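Local coordinates for protein endo-1,4-beta-xylanase (Pseudoalteromonas haloplanktis, PDB 1H12) that hydrolyses beta-1,4-linked xylan as a cold-adapted family 8 glycoside hydrolase and probably also cleaves beta-1,4-glucans, at residues N45-Y50 with Q373-Y378; G72-T77 with A123-L128; W82-A87 with E147-A152; N348-L353 with M390-G395. One frame throughout, in Å; residues are numbered along the deposited sequence.

Contact 1. Residues N45-Y50 with Q373-Y378; sequences NTQQLY and QPTGDY. With XYP (beta-D-xylopyranose), chain B.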
loop_
_atom_site.group_PDB
_atom_site.type_symbol
_atom_site.label_atom_id
_atom_site.label_comp_id
_atom_site.label_asym_id
_atom_site.label_seq_id
_atom_site.Cartn_x
_atom_site.Cartn_y
_atom_site.Cartn_z
ATOM N N ASN A 45 10.680 0.646 21.127
ATOM C CA ASN A 45 11.853 0.314 20.377
ATOM C C ASN A 45 11.931 -1.101 19.979
ATOM O O ASN A 45 13.036 -1.605 19.750
ATOM C CB ASN A 45 13.179 0.727 21.096
ATOM N N THR A 46 10.796 -1.773 19.877
ATOM C CA THR A 46 10.733 -3.216 19.620
ATOM C C THR A 46 9.963 -3.436 18.322
ATOM O O THR A 46 10.581 -3.684 17.286
ATOM C CB THR A 46 10.195 -3.904 20.835
ATOM O OG1 THR A 46 11.040 -3.576 21.988
ATOM C CG2 THR A 46 10.307 -5.454 20.642
ATOM N N GLN A 47 8.665 -3.324 18.378
ATOM C CA GLN A 47 7.843 -3.265 17.172
ATOM C C GLN A 47 7.723 -1.823 16.608
ATOM O O GLN A 47 7.320 -1.640 15.461
ATOM C CB GLN A 47 6.420 -3.725 17.457
ATOM C CG GLN A 47 6.270 -5.129 17.979
ATOM C CD GLN A 47 6.543 -5.290 19.477
ATOM O OE1 GLN A 47 6.585 -4.291 20.205
ATOM N NE2 GLN A 47 6.758 -6.542 19.921
ATOM N N GLN A 48 8.053 -0.845 17.446
ATOM C CA GLN A 48 7.799 0.548 17.177
ATOM C C GLN A 48 8.304 0.981 15.802
ATOM O O GLN A 48 9.475 0.789 15.436
ATOM C CB GLN A 48 8.503 1.373 18.251
ATOM C CG GLN A 48 8.376 2.875 18.064
ATOM C CD GLN A 48 9.120 3.682 19.135
ATOM O OE1 GLN A 48 9.850 3.101 19.991
ATOM N NE2 GLN A 48 8.962 4.988 19.091
ATOM N N LEU A 49 7.413 1.708 15.092
ATOM C CA LEU A 49 7.775 2.395 13.857
ATOM C C LEU A 49 7.517 3.925 13.917
ATOM O O LEU A 49 7.990 4.644 13.041
ATOM C CB LEU A 49 7.041 1.801 12.643
ATOM C CG LEU A 49 7.538 0.420 12.265
ATOM C CD1 LEU A 49 6.663 -0.201 11.208
ATOM C CD2 LEU A 49 8.990 0.476 11.810
ATOM N N TYR A 50 6.727 4.359 14.880
ATOM C CA TYR A 50 6.266 5.731 15.007
ATOM C C TYR A 50 7.157 6.473 15.992
ATOM O O TYR A 50 7.194 6.105 17.170
ATOM C CB TYR A 50 4.825 5.668 15.514
ATOM C CG TYR A 50 4.139 6.923 16.010
ATOM C CD1 TYR A 50 3.897 7.123 17.384
ATOM C CD2 TYR A 50 3.564 7.813 15.132
ATOM C CE1 TYR A 50 3.124 8.165 17.816
ATOM C CE2 TYR A 50 2.796 8.855 15.580
ATOM C CZ TYR A 50 2.584 9.055 16.944
ATOM O OH TYR A 50 1.814 10.118 17.366
ATOM N N GLN A 373 4.318 -10.077 15.729
ATOM C CA GLN A 373 4.442 -8.784 15.070
ATOM C C GLN A 373 5.902 -8.514 14.769
ATOM O O GLN A 373 6.745 -8.786 15.616
ATOM C CB GLN A 373 3.850 -7.702 15.977
ATOM C CG GLN A 373 3.872 -6.336 15.351
ATOM C CD GLN A 373 3.099 -5.310 16.115
ATOM O OE1 GLN A 373 2.631 -5.594 17.245
ATOM N NE2 GLN A 373 2.887 -4.136 15.530
ATOM N N PRO A 374 6.221 -7.954 13.614
ATOM C CA PRO A 374 7.623 -7.718 13.282
ATOM C C PRO A 374 8.410 -6.887 14.266
ATOM O O PRO A 374 7.925 -5.863 14.798
ATOM C CB PRO A 374 7.549 -7.031 11.917
ATOM C CG PRO A 374 6.356 -7.629 11.319
ATOM C CD PRO A 374 5.336 -7.708 12.460
ATOM N N THR A 375 9.654 -7.316 14.495
ATOM C CA THR A 375 10.640 -6.626 15.306
ATOM C C THR A 375 11.970 -6.636 14.540
ATOM O O THR A 375 12.082 -7.231 13.470
ATOM C CB THR A 375 10.834 -7.295 16.678
ATOM O OG1 THR A 375 11.273 -8.650 16.468
ATOM C CG2 THR A 375 9.519 -7.329 17.438
ATOM N N GLY A 376 12.970 -5.998 15.100
ATOM C CA GLY A 376 14.266 -6.040 14.512
ATOM C C GLY A 376 14.468 -5.118 13.331
ATOM O O GLY A 376 13.697 -4.190 13.042
ATOM N N ASP A 377 15.567 -5.347 12.626
ATOM C CA ASP A 377 16.083 -4.382 11.674
ATOM C C ASP A 377 15.290 -4.292 10.396
ATOM O O ASP A 377 15.462 -3.300 9.658
ATOM C CB ASP A 377 17.537 -4.754 11.284
ATOM C CG ASP A 377 18.532 -4.559 12.392
ATOM O OD1 ASP A 377 18.284 -3.782 13.358
ATOM O OD2 ASP A 377 19.658 -5.103 12.243
ATOM N N TYR A 378 14.462 -5.286 10.077
ATOM C CA TYR A 378 13.701 -5.290 8.858
ATOM C C TYR A 378 12.227 -4.986 9.089
ATOM O O TYR A 378 11.389 -5.197 8.203
ATOM C CB TYR A 378 13.905 -6.613 8.075
ATOM C CG TYR A 378 15.313 -6.758 7.569
ATOM C CD1 TYR A 378 15.744 -6.063 6.474
ATOM C CD2 TYR A 378 16.224 -7.519 8.258
ATOM C CE1 TYR A 378 17.112 -6.181 6.004
ATOM C CE2 TYR A 378 17.575 -7.662 7.787
ATOM C CZ TYR A 378 17.964 -6.983 6.685
ATOM O OH TYR A 378 19.289 -7.095 6.239
HETATM O O1 XYP B . 13.239 -10.783 9.733
HETATM C C1 XYP B . 13.635 -10.952 8.360
HETATM C C2 XYP B . 12.607 -10.417 7.502
HETATM C C3 XYP B . 12.909 -10.497 6.052
HETATM C C4 XYP B . 14.391 -10.180 5.799
HETATM C C5 XYP B . 15.301 -10.890 6.786
HETATM O O2 XYP B . 11.304 -10.955 7.736
HETATM O O3 XYP B . 12.016 -9.684 5.293
HETATM O O4 XYP B . 14.780 -10.403 4.470
HETATM O O5 XYP B . 14.867 -10.585 8.116
HETATM O O HOH W 1 13.208 -4.576 17.510
HETATM O O HOH W 2 6.566 -3.696 13.648
HETATM O O HOH W 3 6.397 -8.999 18.356
#

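Contact 2. Residues G72-T77 with A123-L128; sequences GDDIRT and AWKLKL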
loop_
_atom_site.group_PDB
_atom_site.type_symbol
_atom_site.label_atom_id
_atom_site.label_comp_id
_atom_site.label_asym_id
_atom_site.label_seq_id
_atom_site.Cartn_x
_atom_site.Cartn_y
_atom_site.Cartn_z
ATOM N N GLY A 72 21.397 3.001 6.315
ATOM C CA GLY A 72 21.147 4.040 7.279
ATOM C C GLY A 72 19.588 4.337 7.281
ATOM O O GLY A 72 18.939 4.314 6.245
ATOM N N ASP A 73 19.074 4.562 8.456
ATOM C CA ASP A 73 17.637 4.761 8.584
ATOM C C ASP A 73 17.214 5.975 7.738
ATOM O O ASP A 73 17.929 6.989 7.678
ATOM C CB ASP A 73 17.280 5.072 10.036
ATOM C CG ASP A 73 17.544 3.931 10.992
ATOM O OD1 ASP A 73 17.793 2.795 10.543
ATOM O OD2 ASP A 73 17.452 4.196 12.202
ATOM N N ASP A 74 16.039 5.910 7.152
ATOM C CA ASP A 74 15.495 7.026 6.409
ATOM C C ASP A 74 14.000 7.105 6.654
ATOM O O ASP A 74 13.483 6.406 7.522
ATOM C CB ASP A 74 15.942 6.989 4.955
ATOM C CG ASP A 74 15.480 5.779 4.178
ATOM O OD1 ASP A 74 14.396 5.273 4.438
ATOM O OD2 ASP A 74 16.203 5.304 3.246
ATOM N N ILE A 75 13.340 8.018 5.948
ATOM C CA ILE A 75 11.924 8.303 6.205
ATOM C C ILE A 75 11.267 8.368 4.825
ATOM O O ILE A 75 11.748 9.104 3.955
ATOM C CB ILE A 75 11.759 9.639 6.947
ATOM C CG1 ILE A 75 12.633 9.662 8.205
ATOM C CG2 ILE A 75 10.305 9.889 7.224
ATOM C CD1 ILE A 75 12.672 11.012 8.880
ATOM N N ARG A 76 10.213 7.587 4.620
ATOM C CA ARG A 76 9.616 7.395 3.304
ATOM C C ARG A 76 8.151 7.810 3.292
ATOM O O ARG A 76 7.404 7.671 4.262
ATOM C CB ARG A 76 9.779 5.933 2.890
ATOM C CG ARG A 76 11.239 5.563 2.723
ATOM C CD ARG A 76 11.529 4.134 2.378
ATOM N NE ARG A 76 12.980 3.960 2.398
ATOM C CZ ARG A 76 13.675 3.192 1.595
ATOM N NH1 ARG A 76 13.086 2.361 0.722
ATOM N NH2 ARG A 76 15.000 3.214 1.723
ATOM N N THR A 77 7.692 8.290 2.155
ATOM C CA THR A 77 6.308 8.672 1.980
ATOM C C THR A 77 5.361 7.483 2.031
ATOM O O THR A 77 4.247 7.622 2.564
ATOM C CB THR A 77 6.060 9.509 0.725
ATOM O OG1 THR A 77 6.612 8.808 -0.401
ATOM C CG2 THR A 77 6.656 10.872 0.867
ATOM N N ALA A 123 8.470 14.319 -1.399
ATOM C CA ALA A 123 9.814 13.736 -1.528
ATOM C C ALA A 123 9.859 12.369 -0.862
ATOM O O ALA A 123 9.564 12.238 0.320
ATOM C CB ALA A 123 10.784 14.671 -0.840
ATOM N N TRP A 124 10.261 11.361 -1.624
ATOM C CA TRP A 124 10.104 9.994 -1.160
ATOM C C TRP A 124 11.047 9.594 -0.057
ATOM O O TRP A 124 10.743 8.678 0.687
ATOM C CB TRP A 124 10.125 8.987 -2.296
ATOM C CG TRP A 124 11.482 8.542 -2.739
ATOM C CD1 TRP A 124 12.302 9.127 -3.648
ATOM C CD2 TRP A 124 12.166 7.346 -2.303
ATOM N NE1 TRP A 124 13.424 8.355 -3.824
ATOM C CE2 TRP A 124 13.348 7.254 -3.009
ATOM C CE3 TRP A 124 11.857 6.339 -1.402
ATOM C CZ2 TRP A 124 14.229 6.173 -2.866
ATOM C CZ3 TRP A 124 12.698 5.301 -1.232
ATOM C CH2 TRP A 124 13.884 5.206 -1.979
ATOM N N LYS A 125 12.212 10.248 0.006
ATOM C CA LYS A 125 13.248 9.873 0.962
ATOM C C LYS A 125 13.835 11.073 1.676
ATOM O O LYS A 125 14.448 11.950 1.039
ATOM C CB LYS A 125 14.370 9.098 0.286
ATOM C CG LYS A 125 15.344 8.489 1.240
ATOM C CD LYS A 125 16.580 7.854 0.570
ATOM C CE LYS A 125 16.258 6.585 -0.010
ATOM N NZ LYS A 125 17.669 6.023 -0.517
ATOM N N LEU A 126 13.610 11.109 2.974
ATOM C CA LEU A 126 14.187 12.073 3.906
ATOM C C LEU A 126 15.141 11.323 4.825
ATOM O O LEU A 126 15.026 10.120 5.018
ATOM C CB LEU A 126 13.106 12.746 4.735
ATOM C CG LEU A 126 12.402 13.994 4.158
ATOM C CD1 LEU A 126 11.891 13.900 2.815
ATOM C CD2 LEU A 126 11.309 14.369 5.134
ATOM N N LYS A 127 16.055 12.056 5.439
ATOM C CA LYS A 127 16.879 11.528 6.511
ATOM C C LYS A 127 17.068 12.607 7.543
ATOM O O LYS A 127 16.843 13.779 7.262
ATOM C CB LYS A 127 18.264 11.045 6.006
ATOM C CG LYS A 127 18.348 9.681 5.378
ATOM C CD LYS A 127 19.749 9.342 4.965
ATOM C CE LYS A 127 19.774 7.921 4.373
ATOM N NZ LYS A 127 21.162 7.409 4.048
ATOM N N LEU A 128 17.541 12.212 8.727
ATOM C CA LEU A 128 18.089 13.172 9.673
ATOM C C LEU A 128 19.595 13.325 9.372
ATOM O O LEU A 128 20.295 12.330 9.189
ATOM C CB LEU A 128 17.847 12.738 11.105
ATOM C CG LEU A 128 16.428 12.452 11.497
ATOM C CD1 LEU A 128 16.278 12.244 12.984
ATOM C CD2 LEU A 128 15.458 13.513 11.066
HETATM O O HOH W 4 17.321 9.327 9.345
HETATM O O HOH W 5 9.928 10.952 2.809
#

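Contact 3. Residues W82-A87 with E147-A152; sequences WGMTAA and EYFAFA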
loop_
_atom_site.group_PDB
_atom_site.type_symbol
_atom_site.label_atom_id
_atom_site.label_comp_id
_atom_site.label_asym_id
_atom_site.label_seq_id
_atom_site.Cartn_x
_atom_site.Cartn_y
_atom_site.Cartn_z
ATOM N N TRP A 82 0.926 5.058 4.863
ATOM C CA TRP A 82 0.382 3.820 5.389
ATOM C C TRP A 82 0.071 3.977 6.859
ATOM O O TRP A 82 -0.988 3.514 7.345
ATOM C CB TRP A 82 1.316 2.643 5.134
ATOM C CG TRP A 82 1.532 2.307 3.702
ATOM C CD1 TRP A 82 0.697 2.568 2.660
ATOM C CD2 TRP A 82 2.671 1.652 3.136
ATOM N NE1 TRP A 82 1.254 2.106 1.489
ATOM C CE2 TRP A 82 2.449 1.546 1.745
ATOM C CE3 TRP A 82 3.884 1.183 3.646
ATOM C CZ2 TRP A 82 3.370 0.982 0.881
ATOM C CZ3 TRP A 82 4.803 0.632 2.795
ATOM C CH2 TRP A 82 4.532 0.517 1.429
ATOM N N GLY A 83 0.958 4.633 7.603
ATOM C CA GLY A 83 0.709 4.870 9.021
ATOM C C GLY A 83 -0.504 5.747 9.266
ATOM O O GLY A 83 -1.288 5.488 10.170
ATOM N N MET A 84 -0.666 6.794 8.461
ATOM C CA MET A 84 -1.875 7.609 8.555
ATOM C C MET A 84 -3.130 6.797 8.262
ATOM O O MET A 84 -4.173 6.955 8.913
ATOM C CB MET A 84 -1.787 8.799 7.586
ATOM C CG MET A 84 -0.839 9.905 8.060
ATOM S SD MET A 84 -0.436 11.093 6.783
ATOM C CE MET A 84 -2.083 11.669 6.323
ATOM N N THR A 85 -3.054 5.937 7.264
ATOM C CA THR A 85 -4.173 5.104 6.898
ATOM C C THR A 85 -4.568 4.184 8.056
ATOM O O THR A 85 -5.733 4.046 8.400
ATOM C CB THR A 85 -3.869 4.345 5.612
ATOM O OG1 THR A 85 -3.617 5.265 4.560
ATOM C CG2 THR A 85 -5.029 3.474 5.189
ATOM N N ALA A 86 -3.572 3.551 8.667
ATOM C CA ALA A 86 -3.859 2.713 9.802
ATOM C C ALA A 86 -4.506 3.489 10.925
ATOM O O ALA A 86 -5.472 3.037 11.567
ATOM C CB ALA A 86 -2.569 2.038 10.284
ATOM N N ALA A 87 -3.966 4.672 11.214
ATOM C CA ALA A 87 -4.505 5.491 12.301
ATOM C C ALA A 87 -5.967 5.853 12.070
ATOM O O ALA A 87 -6.785 5.765 12.974
ATOM C CB ALA A 87 -3.611 6.736 12.464
ATOM N N GLU A 147 -1.159 8.751 -3.211
ATOM C CA GLU A 147 -2.440 8.077 -3.266
ATOM C C GLU A 147 -2.991 7.763 -1.880
ATOM O O GLU A 147 -4.167 8.016 -1.584
ATOM C CB GLU A 147 -2.359 6.791 -4.105
ATOM C CG GLU A 147 -2.028 7.024 -5.557
ATOM C CD GLU A 147 -2.061 5.782 -6.391
ATOM O OE1 GLU A 147 -1.383 4.782 -5.923
ATOM O OE2 GLU A 147 -2.702 5.718 -7.434
ATOM N N TYR A 148 -2.157 7.148 -1.033
ATOM C CA TYR A 148 -2.576 6.830 0.325
ATOM C C TYR A 148 -2.803 8.087 1.151
ATOM O O TYR A 148 -3.709 8.111 1.989
ATOM C CB TYR A 148 -1.609 5.873 1.013
ATOM C CG TYR A 148 -1.870 4.405 0.788
ATOM C CD1 TYR A 148 -2.704 3.712 1.644
ATOM C CD2 TYR A 148 -1.282 3.712 -0.257
ATOM C CE1 TYR A 148 -2.886 2.365 1.520
ATOM C CE2 TYR A 148 -1.505 2.348 -0.419
ATOM C CZ TYR A 148 -2.307 1.679 0.495
ATOM O OH TYR A 148 -2.510 0.318 0.408
ATOM N N PHE A 149 -1.992 9.157 0.970
ATOM C CA PHE A 149 -2.252 10.363 1.705
ATOM C C PHE A 149 -3.644 10.893 1.392
ATOM O O PHE A 149 -4.398 11.289 2.288
ATOM C CB PHE A 149 -1.246 11.493 1.390
ATOM C CG PHE A 149 0.161 11.357 1.950
ATOM C CD1 PHE A 149 0.394 11.011 3.277
ATOM C CD2 PHE A 149 1.256 11.690 1.182
ATOM C CE1 PHE A 149 1.660 10.989 3.790
ATOM C CE2 PHE A 149 2.536 11.672 1.704
ATOM C CZ PHE A 149 2.732 11.311 3.021
ATOM N N ALA A 150 -3.986 10.952 0.084
ATOM C CA ALA A 150 -5.314 11.455 -0.290
ATOM C C ALA A 150 -6.415 10.610 0.310
ATOM O O ALA A 150 -7.404 11.124 0.842
ATOM C CB ALA A 150 -5.436 11.485 -1.795
ATOM N N PHE A 151 -6.260 9.296 0.200
ATOM C CA PHE A 151 -7.213 8.354 0.771
ATOM C C PHE A 151 -7.383 8.601 2.281
ATOM O O PHE A 151 -8.501 8.705 2.801
ATOM C CB PHE A 151 -6.756 6.928 0.494
ATOM C CG PHE A 151 -7.656 5.886 1.079
ATOM C CD1 PHE A 151 -8.903 5.584 0.520
ATOM C CD2 PHE A 151 -7.273 5.179 2.201
ATOM C CE1 PHE A 151 -9.744 4.672 1.068
ATOM C CE2 PHE A 151 -8.089 4.232 2.763
ATOM C CZ PHE A 151 -9.346 3.978 2.200
ATOM N N ALA A 152 -6.273 8.633 3.001
ATOM C CA ALA A 152 -6.329 8.792 4.424
ATOM C C ALA A 152 -6.948 10.111 4.851
ATOM O O ALA A 152 -7.754 10.166 5.794
ATOM C CB ALA A 152 -4.915 8.635 4.996
#

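Contact 4. Residues N348-L353 with M390-G395; sequences NAVALL and MLHVSG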
loop_
_atom_site.group_PDB
_atom_site.type_symbol
_atom_site.label_atom_id
_atom_site.label_comp_id
_atom_site.label_asym_id
_atom_site.label_seq_id
_atom_site.Cartn_x
_atom_site.Cartn_y
_atom_site.Cartn_z
ATOM N N ASN A 348 -0.151 -11.505 1.236
ATOM C CA ASN A 348 -0.770 -12.679 0.678
ATOM C C ASN A 348 -2.042 -13.065 1.435
ATOM O O ASN A 348 -2.973 -13.623 0.858
ATOM C CB ASN A 348 0.225 -13.829 0.610
ATOM C CG ASN A 348 1.327 -13.562 -0.388
ATOM O OD1 ASN A 348 1.119 -12.760 -1.329
ATOM N ND2 ASN A 348 2.477 -14.258 -0.253
ATOM N N ALA A 349 -2.095 -12.780 2.755
ATOM C CA ALA A 349 -3.314 -13.021 3.512
ATOM C C ALA A 349 -4.460 -12.101 3.033
ATOM O O ALA A 349 -5.611 -12.528 2.949
ATOM C CB ALA A 349 -3.066 -12.871 4.969
ATOM N N VAL A 350 -4.151 -10.831 2.739
ATOM C CA VAL A 350 -5.170 -9.932 2.254
ATOM C C VAL A 350 -5.698 -10.368 0.908
ATOM O O VAL A 350 -6.893 -10.226 0.600
ATOM C CB VAL A 350 -4.675 -8.480 2.210
ATOM C CG1 VAL A 350 -5.700 -7.553 1.665
ATOM C CG2 VAL A 350 -4.194 -8.053 3.581
ATOM N N ALA A 351 -4.813 -10.916 0.076
ATOM C CA ALA A 351 -5.199 -11.414 -1.223
ATOM C C ALA A 351 -6.312 -12.446 -1.172
ATOM O O ALA A 351 -7.059 -12.616 -2.131
ATOM C CB ALA A 351 -4.002 -12.041 -1.932
ATOM N N LEU A 352 -6.411 -13.141 -0.035
ATOM C CA LEU A 352 -7.460 -14.156 0.150
ATOM C C LEU A 352 -8.852 -13.644 0.031
ATOM O O LEU A 352 -9.781 -14.434 -0.204
ATOM C CB LEU A 352 -7.265 -14.882 1.478
ATOM C CG LEU A 352 -5.950 -15.626 1.620
ATOM C CD1 LEU A 352 -5.860 -16.145 3.053
ATOM C CD2 LEU A 352 -5.849 -16.760 0.581
ATOM N N LEU A 353 -9.073 -12.341 0.155
ATOM C CA LEU A 353 -10.389 -11.750 -0.074
ATOM C C LEU A 353 -10.864 -11.903 -1.515
ATOM O O LEU A 353 -12.035 -11.675 -1.793
ATOM C CB LEU A 353 -10.388 -10.305 0.392
ATOM C CG LEU A 353 -10.201 -10.100 1.880
ATOM C CD1 LEU A 353 -9.751 -8.698 2.224
ATOM C CD2 LEU A 353 -11.517 -10.424 2.631
ATOM N N MET A 390 -3.552 -6.569 9.167
ATOM C CA MET A 390 -4.363 -6.776 10.334
ATOM C C MET A 390 -5.691 -6.053 10.228
ATOM O O MET A 390 -6.730 -6.587 10.654
ATOM C CB MET A 390 -3.622 -6.382 11.625
ATOM C CG MET A 390 -2.679 -7.433 12.161
ATOM S SD MET A 390 -3.466 -9.011 12.531
ATOM C CE MET A 390 -4.515 -8.498 13.366
ATOM N N LEU A 391 -5.702 -4.831 9.680
ATOM C CA LEU A 391 -6.907 -4.113 9.434
ATOM C C LEU A 391 -7.785 -4.794 8.365
ATOM O O LEU A 391 -9.012 -4.963 8.549
ATOM C CB LEU A 391 -6.618 -2.657 9.036
ATOM C CG LEU A 391 -5.836 -1.897 10.070
ATOM C CD1 LEU A 391 -5.322 -0.603 9.452
ATOM C CD2 LEU A 391 -6.690 -1.594 11.298
ATOM N N HIS A 392 -7.172 -5.188 7.259
ATOM C CA HIS A 392 -7.888 -5.792 6.180
ATOM C C HIS A 392 -8.554 -7.102 6.510
ATOM O O HIS A 392 -9.587 -7.411 5.911
ATOM C CB HIS A 392 -6.961 -6.020 4.982
ATOM C CG HIS A 392 -6.725 -4.810 4.151
ATOM N ND1 HIS A 392 -7.735 -4.208 3.449
ATOM C CD2 HIS A 392 -5.573 -4.127 3.904
ATOM C CE1 HIS A 392 -7.196 -3.168 2.803
ATOM N NE2 HIS A 392 -5.886 -3.097 3.052
ATOM N N VAL A 393 -7.953 -7.883 7.386
ATOM C CA VAL A 393 -8.468 -9.240 7.670
ATOM C C VAL A 393 -9.385 -9.290 8.868
ATOM O O VAL A 393 -9.879 -10.362 9.223
ATOM C CB VAL A 393 -7.334 -10.285 7.819
ATOM C CG1 VAL A 393 -6.424 -10.299 6.624
ATOM C CG2 VAL A 393 -6.575 -10.148 9.119
ATOM N N SER A 394 -9.643 -8.144 9.491
ATOM C CA SER A 394 -10.496 -8.049 10.679
ATOM C C SER A 394 -11.718 -7.179 10.422
ATOM O O SER A 394 -12.413 -6.803 11.404
ATOM C CB SER A 394 -9.682 -7.512 11.815
ATOM O OG SER A 394 -9.257 -6.154 11.516
ATOM N N GLY A 395 -11.979 -6.797 9.182
ATOM C CA GLY A 395 -13.106 -5.962 8.887
ATOM C C GLY A 395 -12.931 -4.507 9.316
ATOM O O GLY A 395 -13.930 -3.798 9.346
#

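Contact 1. Residues N45-Y50 with Q373-Y378
Gln47 and Gln373 meet at the apolar part of this contact. Gln47 CG lies against the amide carbon of Gln373, CD, at 3.7 Å. The two side chains cross at about a right angle, and their amide planes are 38° apart. Gln373 reaches in extended, and its amide is held by Thr36 O and Asn39 ND2. The chain of Gln47 bends at chi2 (80°), which carries its own amide alongside Thr375. Its NE2 sits 3.8 Å from Thr375 CG2. The methyl groups of Thr46 and Thr375 touch side by side.

These residues belong to two loops. One leads from helix 29-40 to strand 50-55. The other leads from helix 358-369 to Tyr378, the N-cap residue of helix 379-392. Family 8 enzymes are (alpha/alpha)6 barrels, and the second loop links two of the helices here. Tyr378 belongs to the sugar pocket. A xylose ring lies over one face of its phenol, with the sugar O5 3.4 Å from Tyr378 CD2.

No direct hydrogen bond joins the loops, and three waters bridge them instead. The first donates to Thr46 O and accepts from Gly376 N. The second donates to both Gln47 O and Pro374 O. The third links Gln47 NE2 to Gln373 O.

Two CA-H...O contacts complete the polar set. Thr375 CA faces Thr46 O, and Gln47 CA faces Pro374 O, each at 3.5 Å.

Contact 2. Residues G72-T77 with A123-L128
Ile75 O is gripped by two hydrogen bonds. Leu126 N donates to it at 2.9 Å, and a water donates at 2.8 Å while also bonding Ala123 O. Lys125 CA adds a CA-H...O contact to the same oxygen. The return bond, Ile75 N to Leu126 O, makes Ile75 and Leu126 an antiparallel hydrogen-bonded pair. At one end, Thr77 N reaches Trp124 O only weakly. At the other, a second water accepts from Leu128 N and donates to Asp73 O.

The charged face carries Asp74, Arg76 and Lys125. Arg76 holds Asp74 side-on. NE bonds OD1 at 2.8 Å, nearly straight at 175°, and NH2 meets the syn lone pair of OD2. This double grip fixes the guanidinium, and Trp124 then covers one of its faces. The indole comes edge-on, with planes 83° apart and CZ3 3.6 Å from Arg76 NH1. Lys125 bends at chi3 (-77°), which brings its CE to 3.5 Å from Asp74 OD2. Its NZ stays beyond salt-bridge range at 4.1 Å, though its charge may add to the balance around the carboxylate. Lys127 runs extended past Asp74 CB, and its NZ bonds Glu71 O.

The apolar face is carried by Ile75 and Leu126, whose CB atoms pack at 4.0 Å. Both side chains rest on Phe102 of helix 93-107. Joined through helices 77-89 and 93-107, strands 74-76 and 123-128 are adjacent antiparallel members of a five-stranded sheet, with Arg76 and Lys125 on one face and Ile75 and Leu126 on the other.

Contact 3. Residues W82-A87 with E147-A152
Trp82 turns an edge of its indole onto the face of Tyr148, and this is the tight part of the contact. The pair is T-shaped, with planes 84° apart and the pyrrole and phenol centroids 4.4 Å apart. CD1 of Trp82 stands over the centre of the phenol. NE1 comes to 3.4 Å from Tyr148 CE2. Thr85 closes in on the same ring from its edge. Its OG1 lies in the ring plane, 3.4 Å from Tyr148 CD1, and is also 3.6 Å from Ala152 CB. That hydroxyl is hydrogen-bonded to Ser81 O, one turn back in its own helix. The small Ala152 lets the backbones draw close, with Thr85 CA and Ala152 CA 4.9 Å apart. Replacing Tyr148 by an alanine would probably leave the Trp82 edge without its aromatic face and open a gap beside Thr85.

Met84 is extended at chi2 (166°), which carries SD out to the edge of Phe149. This Met-aromatic contact is also close, with SD 3.6 Å from Phe149 CD1. Packing is looser around it, although no side of this contact faces solvent. Met84 CB is 4.1 Å from Ala152 CB. On the other flank, Thr85 CG2 reaches only the rim of Phe151.

The two helix segments run in nearly the same direction, 22° apart, with axes 8.6 Å apart. This is consistent with neighbouring helices of one layer in the (alpha/alpha)6 barrel. Helix 93-107 packs on Met84 and Phe149. Helix 379-392 packs on Trp82, and Phe208 of helix 206-215 meets Tyr148 and Phe151.

Contact 4. Residues N348-L353 with M390-G395
The imidazole of His392 takes Val350 over one face. CG1 of Val350 stands 4.2 Å from the ring centroid, 26° off the normal, in a CH-pi contact. The ring also stacks with Phe397, and Leu291 of helix 283-296 touches the same side chain. The second methyl of Val350 meets the root of the histidine, with CG2 3.7 Å from His392 CB. Both branches are in use because CG1 is anti to the backbone N (chi1 178°) and CG2 lies beside it.

This contact joins the C-terminal ends of helices 342-351 and 379-392, two helices of the (alpha/alpha)6 barrel, at a buried site. At its other end, helix 342-351 begins with Glu342 of the sugar pocket. Leu352 and Leu353 form a 3-10 turn. Leu353 N donates to Val350 O at 3.1 Å. The turn brings Leu353 CD1 to 3.9 Å from His392 O.

Val393 makes a looser apolar flank. Its CG1 is 4.4 Å from Val350 CG2 and as far from Ala349 O. A glycine in place of Val350 is likely to leave this face of the imidazole without its methyl cover and open a gap between the helices.

Contacts 3 and 4 are fully buried, contact 2 is partly buried and contact 1 lies at the surface. The chemistry follows. Contact 3 is aromatic and contact 4 mainly aliphatic. Contact 2 combines sheet hydrogen bonds with a charged face, while contact 1 relies on bridging waters. Helix 379-392 ties several together. It starts right after Tyr378 of contact 1, covers Trp82 of contact 3 and ends in contact 4, where Leu391 CD1 touches Ala86 CA at 3.6 Å. Strand 74-76 of contact 2 runs directly into helix 77-89 of contact 3. Contacts 2 and 4 lie farthest apart, their centres about 28 Å from each other on opposite sides of the chain's centre.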